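Local atomic coordinates of glutamyl endopeptidase (Staphylococcus epidermidis, PDB entry 6PYM), a protein that acts as a secreted serine endopeptidase, cleaving peptide bonds preferentially on the carbonyl side of glutamate and aspartate. Residues 21-26 and 63-68; 67-72 and 139-144; 115-120 and 196-201; 45-50 and 208-213; 127-132 and 148-153. The protein carries 1 engineered substitution. All coordinates share one frame; numbering follows the deposited sequence.

In the fold
From the N terminus, contact 1 comes first: segment 21-26 meets 63-68, bringing together the first strand of the N-terminal six-stranded barrel and the strand that closes it. Contact 4 opens within that loop, at 45-50, and ends only at 208-213, so it crosses contact 1 and encloses contacts 2, 3 and 5. Contact 2 starts where contact 1 ends and ties the loop after strand 64-67 to the start of strand 143-154, in the other sheet. Contact 3 joins the connection between the two sheets to the junction of strand 192-197 and the C-terminal helix; it crosses contact 2 and encloses contact 5. Contact 5, a hairpin pairing of strands 128-133 and 143-154, crosses contact 2.

Contact 1. Residues 21-26 and 63-68; sequences AVSFIY and ISVHPS
Phe24 and His66 form one of two hydrogen-bonded pairs in an antiparallel ladder in which strand 22-26 meets strand 64-67 at 154°. Phe24 N donates to His66 O over 3.0 Å, and His66 N returns a 2.8 Å bond to Phe24 O. Tyr26 and Ser64 repeat this reciprocal pairing two residues further along each strand, and at the other end Ser68 N reaches Val22 O at 2.8 Å, extending the bonding past the last bridged pair. Between the two pairs, Ile25 CA makes a C-H...O contact with Ser64 O at 3.3 Å.

Aromatic contact accompanies the first pair. The two side chains run the same way, and His66 ND1 comes to the edge of the phenyl ring, 3.7 Å from Phe24 CD2, with the ring planes at 43°. Beyond the ladder, His66 stacks on Tyr75, and Phe24 meets Tyr134 edge-to-face.

The face of Ile25 and Val65 is mostly apolar. Ile25 CG2, anti to the backbone N, packs 3.6 Å from CG2 of Ile63, just before the strand, while Ile25 and Val65 both touch Ile46 of a further barrel strand. Ser23 OG lies 3.4 Å from Pro67 CA but spends its proton on Ala21 O.

Water links the outer end, giving a hydrogen to Tyr26 O and pairing with Ser64 OG at 2.7 Å. Backbone bonds thus fix the register that closes the N-terminal barrel of this trypsin-like fold, with Ile25, Val65, Pro67 and the small Ser23 on one face and Phe24, His66, Tyr26 and Ser64 on the other.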
# COMPACT_ATOMS: atom_id res chain seq x y z
N ALA A 21 8.69 4.20 -0.07
CA ALA A 21 8.15 2.87 0.15
C ALA A 21 6.86 2.62 -0.61
O ALA A 21 6.45 1.45 -0.75
CB ALA A 21 7.94 2.63 1.64
N VAL A 22 6.18 3.67 -1.05
CA VAL A 22 4.96 3.51 -1.84
C VAL A 22 5.31 2.86 -3.17
O VAL A 22 6.25 3.29 -3.86
CB VAL A 22 4.28 4.88 -2.03
CG1 VAL A 22 3.00 4.73 -2.84
CG2 VAL A 22 3.99 5.52 -0.67
N SER A 23 4.56 1.81 -3.55
CA SER A 23 4.97 0.95 -4.65
C SER A 23 3.84 0.71 -5.64
O SER A 23 2.67 0.57 -5.26
CB SER A 23 5.47 -0.39 -4.13
OG SER A 23 6.55 -0.23 -3.22
N PHE A 24 4.22 0.62 -6.91
CA PHE A 24 3.33 0.33 -8.02
C PHE A 24 3.41 -1.15 -8.36
O PHE A 24 4.51 -1.72 -8.42
CB PHE A 24 3.77 1.18 -9.22
CG PHE A 24 3.14 0.80 -10.53
CD1 PHE A 24 1.81 1.10 -10.79
CD2 PHE A 24 3.89 0.19 -11.53
CE1 PHE A 24 1.23 0.76 -12.01
CE2 PHE A 24 3.32 -0.15 -12.74
CZ PHE A 24 2.00 0.14 -12.98
N ILE A 25 2.26 -1.79 -8.55
CA ILE A 25 2.18 -3.22 -8.82
C ILE A 25 1.59 -3.43 -10.21
O ILE A 25 0.55 -2.85 -10.54
CB ILE A 25 1.34 -3.93 -7.76
CG1 ILE A 25 1.95 -3.73 -6.37
CG2 ILE A 25 1.22 -5.42 -8.08
CD1 ILE A 25 1.24 -4.49 -5.26
N TYR A 26 2.24 -4.28 -11.01
CA TYR A 26 1.83 -4.56 -12.37
C TYR A 26 1.74 -6.06 -12.54
O TYR A 26 2.69 -6.78 -12.24
CB TYR A 26 2.85 -3.98 -13.35
CG TYR A 26 2.46 -4.08 -14.82
CD1 TYR A 26 2.80 -5.20 -15.57
CD2 TYR A 26 1.79 -3.04 -15.45
CE1 TYR A 26 2.46 -5.29 -16.92
CE2 TYR A 26 1.44 -3.12 -16.80
CZ TYR A 26 1.79 -4.24 -17.53
OH TYR A 26 1.45 -4.31 -18.86
N ILE A 63 3.98 -11.12 -10.67
CA ILE A 63 3.78 -9.81 -10.05
C ILE A 63 5.08 -9.02 -10.11
O ILE A 63 6.11 -9.47 -9.60
CB ILE A 63 3.30 -9.96 -8.60
CG1 ILE A 63 2.09 -10.88 -8.53
CG2 ILE A 63 2.97 -8.59 -8.03
CD1 ILE A 63 1.68 -11.22 -7.12
N SER A 64 5.02 -7.82 -10.69
CA SER A 64 6.13 -6.87 -10.67
C SER A 64 5.83 -5.76 -9.67
O SER A 64 4.74 -5.17 -9.70
CB SER A 64 6.32 -6.25 -12.05
OG SER A 64 6.80 -7.19 -12.99
N VAL A 65 6.80 -5.44 -8.83
CA VAL A 65 6.68 -4.41 -7.81
C VAL A 65 7.72 -3.34 -8.09
O VAL A 65 8.92 -3.64 -8.16
CB VAL A 65 6.89 -4.98 -6.40
CG1 VAL A 65 6.80 -3.88 -5.35
CG2 VAL A 65 5.88 -6.09 -6.13
N HIS A 66 7.28 -2.10 -8.23
CA HIS A 66 8.15 -0.97 -8.55
C HIS A 66 8.06 0.04 -7.42
O HIS A 66 7.18 0.92 -7.42
CB HIS A 66 7.71 -0.32 -9.87
CG HIS A 66 7.80 -1.20 -11.08
ND1 HIS A 66 6.81 -2.07 -11.48
CD2 HIS A 66 8.77 -1.29 -12.02
CE1 HIS A 66 7.17 -2.67 -12.60
NE2 HIS A 66 8.36 -2.21 -12.95
N PRO A 67 8.93 -0.03 -6.42
CA PRO A 67 8.88 0.96 -5.34
C PRO A 67 9.30 2.32 -5.87
O PRO A 67 10.22 2.42 -6.68
CB PRO A 67 9.88 0.42 -4.31
CG PRO A 67 10.87 -0.35 -5.13
CD PRO A 67 10.08 -0.95 -6.27
N SER A 68 8.60 3.36 -5.43
CA SER A 68 8.93 4.73 -5.80
C SER A 68 8.68 5.02 -7.27
O SER A 68 9.27 5.97 -7.81
CB SER A 68 10.37 5.14 -5.43
OG SER A 68 10.91 4.41 -4.35
O HOH W 1 4.69 -8.37 -14.08

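Contact 2. Residues 67-72 and 139-144; sequences PSAKNE and PLATMW
A type II beta turn from Pro139 to Thr142, leading into strand 143-154, presents Leu140 and Ala141 to the irregular loop 67-72. Ala141 occupies the third position of the turn with positive phi (67°), and its methyl points at the loop, CB lying 3.7 Å from Asn71 C. Next to it, Thr142 CG2 rests 3.5 Å from Lys70 O.

Thr142 OG1 is used inside its own segment. With chi1 at 60° the hydroxyl sits between the backbone N and the carbonyl carbon, where it donates to Pro139 O and accepts from Trp144 NE1 in the indole plane. Pro139 O therefore holds two donors, the hydroxyl and Thr142 N, which pins the turn.

The contact bridges the two halves of the trypsin-like fold: loop 67-72 leaves a strand of the N-terminal barrel, whereas 139-144 leads into the second sheet. Two waters span the seam. One donates to Lys70 O at 2.8 Å and accepts from Met143 N. The other accepts from Glu72 N and donates to Leu140 O at 2.7 Å.

At the exposed end the extended side chain of Glu72 crosses Leu140 at a slant, with OE2 3.6 Å from Leu140 CD2. On the buried side, Met143, bent at chi3, brings CE to 4.1 Å from Ala69 O, a carbonyl that also accepts from Tyr134 OH.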
# COMPACT_ATOMS: atom_id res chain seq x y z
N PRO A 67 8.93 -0.03 -6.42
CA PRO A 67 8.88 0.96 -5.34
C PRO A 67 9.30 2.32 -5.87
O PRO A 67 10.22 2.42 -6.68
CB PRO A 67 9.88 0.42 -4.31
CG PRO A 67 10.87 -0.35 -5.13
CD PRO A 67 10.08 -0.95 -6.27
N SER A 68 8.60 3.36 -5.43
CA SER A 68 8.93 4.73 -5.80
C SER A 68 8.68 5.02 -7.27
O SER A 68 9.27 5.97 -7.81
CB SER A 68 10.37 5.14 -5.43
OG SER A 68 10.91 4.41 -4.35
N ALA A 69 7.85 4.23 -7.96
CA ALA A 69 7.60 4.49 -9.37
C ALA A 69 7.09 5.91 -9.55
O ALA A 69 6.27 6.40 -8.77
CB ALA A 69 6.56 3.51 -9.89
N LYS A 70 7.60 6.58 -10.59
CA LYS A 70 7.26 7.97 -10.86
C LYS A 70 6.38 8.14 -12.09
O LYS A 70 5.49 9.00 -12.09
CB LYS A 70 8.52 8.83 -11.00
CG LYS A 70 8.20 10.30 -11.20
CD LYS A 70 9.44 11.15 -11.20
CE LYS A 70 9.09 12.61 -11.41
NZ LYS A 70 8.36 12.83 -12.70
N ASN A 71 6.62 7.34 -13.13
CA ASN A 71 5.73 7.21 -14.28
C ASN A 71 6.12 5.95 -15.03
O ASN A 71 7.05 5.24 -14.64
CB ASN A 71 5.72 8.47 -15.17
CG ASN A 71 7.08 8.79 -15.75
OD1 ASN A 71 7.64 8.01 -16.52
ND2 ASN A 71 7.61 9.95 -15.41
N GLU A 72 5.40 5.66 -16.12
CA GLU A 72 5.57 4.42 -16.87
C GLU A 72 6.97 4.28 -17.45
O GLU A 72 7.41 3.15 -17.74
CB GLU A 72 4.53 4.39 -18.00
CG GLU A 72 4.42 3.09 -18.77
CD GLU A 72 3.32 3.14 -19.82
OE1 GLU A 72 2.80 4.24 -20.10
OE2 GLU A 72 2.98 2.07 -20.36
N PRO A 139 -2.10 8.84 -15.29
CA PRO A 139 -1.18 8.11 -16.17
C PRO A 139 -0.52 6.96 -15.42
O PRO A 139 -0.27 7.03 -14.21
CB PRO A 139 -0.17 9.17 -16.59
CG PRO A 139 -0.92 10.46 -16.48
CD PRO A 139 -1.79 10.28 -15.27
N LEU A 140 -0.25 5.88 -16.15
CA LEU A 140 0.22 4.65 -15.54
C LEU A 140 1.47 4.90 -14.70
O LEU A 140 2.38 5.62 -15.12
CB LEU A 140 0.50 3.60 -16.61
CG LEU A 140 0.83 2.19 -16.12
CD1 LEU A 140 -0.36 1.56 -15.43
CD2 LEU A 140 1.32 1.32 -17.27
N ALA A 141 1.48 4.33 -13.50
CA ALA A 141 2.63 4.35 -12.60
C ALA A 141 2.95 5.74 -12.07
O ALA A 141 4.09 5.99 -11.65
CB ALA A 141 3.86 3.68 -13.22
N THR A 142 1.98 6.66 -12.05
CA THR A 142 2.15 7.94 -11.39
C THR A 142 1.57 7.89 -9.98
O THR A 142 0.51 7.31 -9.75
CB THR A 142 1.56 9.12 -12.18
OG1 THR A 142 0.14 8.94 -12.38
CG2 THR A 142 2.27 9.27 -13.53
N MET A 143 2.30 8.47 -9.03
CA MET A 143 1.96 8.40 -7.62
C MET A 143 1.16 9.63 -7.22
O MET A 143 1.55 10.76 -7.55
CB MET A 143 3.24 8.31 -6.79
CG MET A 143 2.98 8.08 -5.32
SD MET A 143 4.41 8.26 -4.23
CE MET A 143 5.51 6.98 -4.83
N TRP A 144 0.05 9.41 -6.50
CA TRP A 144 -0.85 10.47 -6.10
C TRP A 144 -1.19 10.31 -4.63
O TRP A 144 -1.41 9.19 -4.15
CB TRP A 144 -2.16 10.47 -6.93
CG TRP A 144 -1.88 10.76 -8.36
CD1 TRP A 144 -1.27 9.94 -9.25
CD2 TRP A 144 -2.16 11.98 -9.05
NE1 TRP A 144 -1.13 10.58 -10.47
CE2 TRP A 144 -1.67 11.83 -10.36
CE3 TRP A 144 -2.77 13.19 -8.69
CZ2 TRP A 144 -1.79 12.84 -11.33
CZ3 TRP A 144 -2.87 14.19 -9.64
CH2 TRP A 144 -2.39 14.01 -10.94
O HOH W 2 4.22 10.45 -10.08
O HOH W 3 2.98 7.38 -17.03

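Contact 3. Residues 115-120 and 196-201; sequences ATISSN and VYINDF
Asn120 meets Tyr197 and Ile198 through its amide, and here the contact is tight. ND2 donates to Ile198 O over 2.9 Å with an N-H...O angle of 164°. The acceptor lies in the amide plane of Asn120, but the donor stands 47° above the carbonyl plane of Ile198, away from the lone pairs. Asn120 and Tyr197 approach from opposite directions: Asn120 CG lies 3.4 Å from Tyr197 CE1, and Asn120 CB is equally near Tyr197 OH. The amide meets the ring obliquely, their planes 38° apart. The amide is gripped further by Ile181 O, which takes a bond from ND2, and by Thr123 OG1, bonded to OD1; together these should fix its rotation.

Next to the amide the packing is aliphatic. Ile117 and Ile198 cross at about a right angle and touch at 3.8 Å through their CG2 methyls.

The side toward Ser119 and Asp200 is looser. Asp200 is exposed, and its OD1 comes no closer than 4.5 Å to Ser119 O. Gln203 NE2 from the helix links the two sides, bonding Ser119 O and also Ile198 O, the acceptor already used by Asn120.

Local turns shape both chains. Ser118 OG accepts from Asn120 N in an ST turn, Ile198 centres an inverse gamma turn, and Asn199 N-caps the helix by bonding Val202 N through OD1. The connection between the two barrels is thus docked against the junction between strand 192-197 and the C-terminal helix, a helix characteristic of chymotrypsin-fold proteases.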
# COMPACT_ATOMS: atom_id res chain seq x y z
N ALA A 115 8.58 1.33 5.31
CA ALA A 115 7.68 2.24 5.99
C ALA A 115 7.56 1.89 7.47
O ALA A 115 7.72 0.73 7.87
CB ALA A 115 6.29 2.16 5.35
N THR A 116 7.31 2.91 8.27
CA THR A 116 6.99 2.71 9.68
C THR A 116 5.50 2.42 9.81
O THR A 116 4.67 3.14 9.25
CB THR A 116 7.33 3.98 10.47
OG1 THR A 116 8.72 4.28 10.33
CG2 THR A 116 7.00 3.79 11.95
N ILE A 117 5.17 1.36 10.55
CA ILE A 117 3.80 0.99 10.84
C ILE A 117 3.38 1.66 12.14
O ILE A 117 4.15 1.67 13.11
CB ILE A 117 3.70 -0.54 11.00
CG1 ILE A 117 4.31 -1.28 9.80
CG2 ILE A 117 2.26 -0.96 11.28
CD1 ILE A 117 3.66 -0.97 8.47
N SER A 118 2.16 2.18 12.19
CA SER A 118 1.64 2.71 13.44
C SER A 118 1.15 1.59 14.35
O SER A 118 0.55 0.62 13.91
CB SER A 118 0.47 3.65 13.16
OG SER A 118 -0.06 4.17 14.36
N SER A 119 1.42 1.75 15.66
CA SER A 119 0.78 0.90 16.66
C SER A 119 -0.72 1.15 16.73
O SER A 119 -1.45 0.31 17.28
CB SER A 119 1.38 1.19 18.03
OG SER A 119 0.95 2.47 18.48
N ASN A 120 -1.18 2.27 16.19
CA ASN A 120 -2.59 2.66 16.15
C ASN A 120 -3.16 2.95 17.54
O ASN A 120 -4.38 3.05 17.69
CB ASN A 120 -3.45 1.69 15.34
CG ASN A 120 -3.42 2.00 13.85
OD1 ASN A 120 -3.54 3.16 13.46
ND2 ASN A 120 -3.23 0.99 13.02
N VAL A 196 -7.91 -1.97 5.43
CA VAL A 196 -7.63 -2.91 6.50
C VAL A 196 -6.89 -2.16 7.59
O VAL A 196 -5.79 -1.65 7.38
CB VAL A 196 -6.78 -4.10 6.01
CG1 VAL A 196 -6.57 -5.10 7.16
CG2 VAL A 196 -7.44 -4.76 4.82
N TYR A 197 -7.50 -2.09 8.77
CA TYR A 197 -6.93 -1.40 9.91
C TYR A 197 -5.86 -2.28 10.55
O TYR A 197 -6.10 -3.45 10.84
CB TYR A 197 -8.04 -1.14 10.92
CG TYR A 197 -7.68 -0.32 12.13
CD1 TYR A 197 -6.98 0.87 12.01
CD2 TYR A 197 -8.10 -0.72 13.39
CE1 TYR A 197 -6.69 1.64 13.11
CE2 TYR A 197 -7.80 0.05 14.50
CZ TYR A 197 -7.10 1.22 14.35
OH TYR A 197 -6.81 2.00 15.45
N ILE A 198 -4.68 -1.71 10.77
CA ILE A 198 -3.58 -2.49 11.33
C ILE A 198 -3.72 -2.54 12.85
O ILE A 198 -3.05 -1.81 13.58
CB ILE A 198 -2.23 -1.97 10.82
CG1 ILE A 198 -2.17 -2.10 9.30
CG2 ILE A 198 -1.07 -2.73 11.48
CD1 ILE A 198 -1.01 -1.36 8.64
N ASN A 199 -4.65 -3.37 13.31
CA ASN A 199 -4.89 -3.52 14.74
C ASN A 199 -3.87 -4.48 15.36
O ASN A 199 -2.91 -4.91 14.71
CB ASN A 199 -6.35 -3.90 15.00
CG ASN A 199 -6.68 -5.32 14.58
OD1 ASN A 199 -5.81 -6.10 14.18
ND2 ASN A 199 -7.95 -5.67 14.69
N ASP A 200 -4.07 -4.83 16.63
CA ASP A 200 -3.09 -5.65 17.34
C ASP A 200 -2.93 -7.02 16.69
O ASP A 200 -1.81 -7.55 16.62
CB ASP A 200 -3.46 -5.79 18.81
CG ASP A 200 -3.30 -4.49 19.58
OD1 ASP A 200 -2.56 -3.60 19.10
OD2 ASP A 200 -3.91 -4.36 20.66
N PHE A 201 -4.02 -7.61 16.20
CA PHE A 201 -3.92 -8.91 15.55
C PHE A 201 -3.17 -8.82 14.23
O PHE A 201 -2.39 -9.72 13.89
CB PHE A 201 -5.31 -9.50 15.35
CG PHE A 201 -6.04 -9.76 16.64
CD1 PHE A 201 -5.72 -10.85 17.42
CD2 PHE A 201 -7.04 -8.89 17.07
CE1 PHE A 201 -6.39 -11.09 18.61
CE2 PHE A 201 -7.71 -9.12 18.26
CZ PHE A 201 -7.38 -10.22 19.03

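Contact 4. Residues 45-50 and 208-213; sequences EILTNK and NNIPDI
Ile210 lies along the aliphatic part of Glu45, the two side chains sliding past each other in opposite directions. Three carbons of the isoleucine share the overlap: CG1 is 4.0 Å from Glu45 CG, CD1 is 4.1 Å from Glu45 CB, and CG2 meets the carboxylate, 3.9 Å from Glu45 OE1. In the glutamate, chi1 (-71°) sets CG beside the isoleucine, and the bend at chi2 (84°) turns the carboxylate back toward Ile210 CG2. Leu47, two residues along and on the same side of strand 45-48, adds a lighter touch, its CD2 4.3 Å from Ile210 CD1. Ile96 and Val41, from the neighbouring strands, also pack on Ile210.

Strand 45-48 belongs to the N-terminal barrel, and 208-213 takes in the end of helix 200-209 and the turn after it. The contact therefore brings the tail of the chain back onto the first barrel, as in other proteases of the chymotrypsin fold. A type I turn from Ile210 to Ile213, closed by Ile213 N donating to Ile210 O, redirects the chain near the end of the helix and carries Asp212 round to the glutamate.

There two carboxylates come close, with Glu45 OE1 and Asp212 OD1 4.5 Å apart. One water lies between them and donates a hydrogen to each, 2.7 Å from both Glu45 OE1 and Asp212 OD1, which should soften their repulsion. Each acid has a further partner: Glu45 OE2 forms a salt bridge with Arg98 NE, and Asp212 OD2 accepts a hydrogen bond from the backbone N of Glu43.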
# COMPACT_ATOMS: atom_id res chain seq x y z
N GLU A 45 9.75 -7.45 1.67
CA GLU A 45 8.31 -7.58 1.82
C GLU A 45 7.57 -6.28 1.56
O GLU A 45 7.99 -5.21 2.02
CB GLU A 45 7.94 -8.05 3.23
CG GLU A 45 8.29 -9.50 3.53
CD GLU A 45 9.74 -9.71 3.96
OE1 GLU A 45 10.41 -8.74 4.38
OE2 GLU A 45 10.18 -10.88 3.90
N ILE A 46 6.44 -6.40 0.88
CA ILE A 46 5.46 -5.33 0.77
C ILE A 46 4.14 -5.83 1.36
O ILE A 46 3.89 -7.03 1.46
CB ILE A 46 5.24 -4.83 -0.68
CG1 ILE A 46 4.51 -5.87 -1.54
CG2 ILE A 46 6.56 -4.43 -1.32
CD1 ILE A 46 3.92 -5.29 -2.81
N LEU A 47 3.30 -4.87 1.74
CA LEU A 47 1.89 -5.13 2.00
C LEU A 47 1.06 -4.65 0.81
O LEU A 47 1.36 -3.61 0.20
CB LEU A 47 1.39 -4.40 3.25
CG LEU A 47 2.20 -4.71 4.51
CD1 LEU A 47 1.62 -3.96 5.70
CD2 LEU A 47 2.31 -6.20 4.77
N THR A 48 0.01 -5.40 0.51
CA THR A 48 -0.98 -5.04 -0.49
C THR A 48 -2.27 -5.80 -0.15
O THR A 48 -2.42 -6.29 0.98
CB THR A 48 -0.43 -5.30 -1.91
OG1 THR A 48 -1.36 -4.83 -2.88
CG2 THR A 48 -0.16 -6.78 -2.13
N ASN A 49 -3.20 -5.88 -1.10
CA ASN A 49 -4.45 -6.58 -0.87
C ASN A 49 -4.38 -8.03 -1.36
O ASN A 49 -3.67 -8.35 -2.31
CB ASN A 49 -5.61 -5.94 -1.64
CG ASN A 49 -5.91 -4.51 -1.24
OD1 ASN A 49 -6.42 -3.75 -2.07
ND2 ASN A 49 -5.66 -4.14 0.01
N LYS A 50 -5.20 -8.88 -0.73
CA LYS A 50 -5.45 -10.21 -1.29
C LYS A 50 -5.96 -10.12 -2.72
O LYS A 50 -5.52 -10.88 -3.59
CB LYS A 50 -6.46 -10.98 -0.44
CG LYS A 50 -5.94 -11.39 0.92
CD LYS A 50 -7.03 -12.04 1.75
CE LYS A 50 -6.47 -12.51 3.08
NZ LYS A 50 -7.53 -12.99 4.00
N ASN A 208 5.28 -11.83 12.96
CA ASN A 208 5.56 -13.25 12.79
C ASN A 208 5.99 -13.61 11.38
O ASN A 208 6.42 -14.75 11.17
CB ASN A 208 4.37 -14.07 13.26
CG ASN A 208 4.21 -14.01 14.76
OD1 ASN A 208 5.20 -14.06 15.48
ND2 ASN A 208 2.99 -13.87 15.22
N ASN A 209 5.91 -12.69 10.44
CA ASN A 209 6.34 -12.94 9.07
C ASN A 209 7.41 -11.99 8.58
O ASN A 209 8.07 -12.30 7.58
CB ASN A 209 5.15 -12.86 8.11
CG ASN A 209 4.22 -14.02 8.27
OD1 ASN A 209 4.46 -15.08 7.68
ND2 ASN A 209 3.19 -13.86 9.07
N ILE A 210 7.61 -10.86 9.25
CA ILE A 210 8.49 -9.79 8.79
C ILE A 210 9.30 -9.38 10.02
O ILE A 210 8.89 -8.47 10.75
CB ILE A 210 7.68 -8.62 8.23
CG1 ILE A 210 6.67 -9.10 7.19
CG2 ILE A 210 8.61 -7.58 7.62
CD1 ILE A 210 5.74 -8.01 6.68
N PRO A 211 10.41 -10.05 10.30
CA PRO A 211 11.04 -9.87 11.62
C PRO A 211 11.52 -8.45 11.87
O PRO A 211 11.55 -8.02 13.03
CB PRO A 211 12.18 -10.90 11.63
CG PRO A 211 12.39 -11.26 10.19
CD PRO A 211 11.06 -11.10 9.51
N ASP A 212 11.85 -7.72 10.80
CA ASP A 212 12.32 -6.35 10.89
C ASP A 212 11.20 -5.31 10.82
O ASP A 212 11.51 -4.12 10.67
CB ASP A 212 13.39 -6.07 9.82
CG ASP A 212 12.90 -6.30 8.39
OD1 ASP A 212 11.87 -6.98 8.20
OD2 ASP A 212 13.55 -5.81 7.44
N ILE A 213 9.94 -5.72 10.94
CA ILE A 213 8.84 -4.76 10.89
C ILE A 213 9.05 -3.66 11.93
O ILE A 213 9.42 -3.93 13.08
CB ILE A 213 7.48 -5.47 11.05
CG1 ILE A 213 6.35 -4.56 10.58
CG2 ILE A 213 7.25 -5.93 12.49
CD1 ILE A 213 6.18 -4.53 9.07
O HOH W 4 11.91 -9.17 6.63

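Contact 5. Residues 127-132 and 148-153; sequences ENITVT and GKVVYI
Ile129 and Gly148 pair where strand 128-132 passes strand 148-153, the segment axes approaching to 4.6 Å at 106°. The two strands form a beta hairpin in the second sheet of this trypsin-like fold; within these segments only two bridged pairs form, and the chains part beyond Val150, while the hairpin continues the other way at Val131 and Ser146. Ile129 N donates to Gly148 O at 2.9 Å, and Gly148 N answers to Ile129 O at 3.1 Å. Past the non-hydrogen-bonded pair Asn128-Lys149, Val150 N binds Glu127 O at 3.0 Å.

On the buried face, Ile129 has chi1 near 58°, which sets CG1 between its backbone N and carbonyl carbon and brings it 3.6 Å from Gly148 O. The side chains of Ile129 and Val150 cross at about a right angle and touch CG2 to CG2 at 3.8 Å. Tyr160 and Val173, from adjacent strands, also pack on Ile129.

The opposite face, nearer solvent, is polar. Asn128 and Lys149 run side by side in the same direction, and a bend at chi4 turns the lysine ammonium onto the amide: NZ donates to Asn128 OD1 at 2.8 Å, from 39° above the carbonyl plane. The same NZ also binds Asn126 O, so the lysine spans two residues of the facing chain. Asn128 OD1 accepts a second hydrogen, from a water 2.9 Å away that makes a weak bond to Gly148 O as well.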
# COMPACT_ATOMS: atom_id res chain seq x y z
N GLU A 127 -9.49 12.09 12.46
CA GLU A 127 -8.07 12.35 12.26
C GLU A 127 -7.76 12.58 10.78
O GLU A 127 -8.33 11.93 9.90
CB GLU A 127 -7.31 11.13 12.76
CG GLU A 127 -5.83 11.18 12.60
CD GLU A 127 -5.15 10.03 13.31
OE1 GLU A 127 -5.79 9.41 14.20
OE2 GLU A 127 -3.98 9.75 12.99
N ASN A 128 -6.86 13.52 10.51
CA ASN A 128 -6.45 13.84 9.15
C ASN A 128 -5.41 12.84 8.67
O ASN A 128 -4.40 12.60 9.35
CB ASN A 128 -5.85 15.25 9.11
CG ASN A 128 -6.88 16.33 9.38
OD1 ASN A 128 -8.00 16.28 8.89
ND2 ASN A 128 -6.49 17.32 10.17
N ILE A 129 -5.64 12.26 7.49
CA ILE A 129 -4.81 11.19 6.96
C ILE A 129 -4.60 11.41 5.47
O ILE A 129 -5.23 12.27 4.85
CB ILE A 129 -5.44 9.81 7.22
CG1 ILE A 129 -6.83 9.75 6.60
CG2 ILE A 129 -5.48 9.50 8.73
CD1 ILE A 129 -7.33 8.35 6.35
N THR A 130 -3.72 10.59 4.89
CA THR A 130 -3.56 10.51 3.45
C THR A 130 -3.58 9.05 3.01
O THR A 130 -3.26 8.15 3.79
CB THR A 130 -2.24 11.14 2.97
OG1 THR A 130 -1.14 10.57 3.69
CG2 THR A 130 -2.26 12.65 3.18
N VAL A 131 -3.97 8.84 1.76
CA VAL A 131 -3.84 7.55 1.09
C VAL A 131 -3.04 7.81 -0.17
O VAL A 131 -3.44 8.64 -1.00
CB VAL A 131 -5.20 6.90 0.78
CG1 VAL A 131 -5.02 5.64 -0.07
CG2 VAL A 131 -5.89 6.55 2.08
N THR A 132 -1.92 7.11 -0.33
CA THR A 132 -0.97 7.44 -1.38
C THR A 132 -0.63 6.18 -2.17
O THR A 132 -0.31 5.15 -1.58
CB THR A 132 0.26 8.11 -0.78
OG1 THR A 132 -0.18 9.30 -0.11
CG2 THR A 132 1.29 8.47 -1.86
N GLY A 148 -7.77 13.41 3.39
CA GLY A 148 -9.08 13.41 4.01
C GLY A 148 -9.02 13.02 5.47
O GLY A 148 -7.99 13.17 6.12
N LYS A 149 -10.15 12.52 5.98
CA LYS A 149 -10.30 12.22 7.39
C LYS A 149 -10.86 10.82 7.61
O LYS A 149 -11.64 10.30 6.81
CB LYS A 149 -11.26 13.21 8.07
CG LYS A 149 -10.74 14.64 8.18
CD LYS A 149 -11.80 15.54 8.80
CE LYS A 149 -11.22 16.87 9.25
NZ LYS A 149 -10.35 16.70 10.44
N VAL A 150 -10.47 10.23 8.74
CA VAL A 150 -11.05 8.97 9.19
C VAL A 150 -12.50 9.18 9.60
O VAL A 150 -12.82 10.13 10.34
CB VAL A 150 -10.24 8.43 10.38
CG1 VAL A 150 -10.88 7.15 10.93
CG2 VAL A 150 -8.78 8.22 10.00
N VAL A 151 -13.38 8.30 9.15
CA VAL A 151 -14.79 8.39 9.52
C VAL A 151 -15.30 7.19 10.31
O VAL A 151 -16.40 7.27 10.87
CB VAL A 151 -15.71 8.68 8.31
CG1 VAL A 151 -15.30 9.97 7.62
CG2 VAL A 151 -15.74 7.50 7.34
N TYR A 152 -14.55 6.10 10.39
CA TYR A 152 -15.02 4.89 11.04
C TYR A 152 -13.82 4.02 11.37
O TYR A 152 -12.91 3.88 10.55
CB TYR A 152 -15.96 4.10 10.12
CG TYR A 152 -16.43 2.76 10.68
CD1 TYR A 152 -15.69 1.60 10.48
CD2 TYR A 152 -17.63 2.66 11.36
CE1 TYR A 152 -16.12 0.38 10.98
CE2 TYR A 152 -18.08 1.45 11.85
CZ TYR A 152 -17.32 0.32 11.66
OH TYR A 152 -17.76 -0.89 12.16
N ILE A 153 -13.83 3.43 12.57
CA ILE A 153 -12.85 2.42 12.97
C ILE A 153 -13.61 1.31 13.68
O ILE A 153 -14.30 1.56 14.67
CB ILE A 153 -11.77 2.99 13.91
CG1 ILE A 153 -11.07 4.21 13.32
CG2 ILE A 153 -10.74 1.91 14.25
CD1 ILE A 153 -10.13 4.91 14.29
O HOH W 5 -7.65 16.36 6.03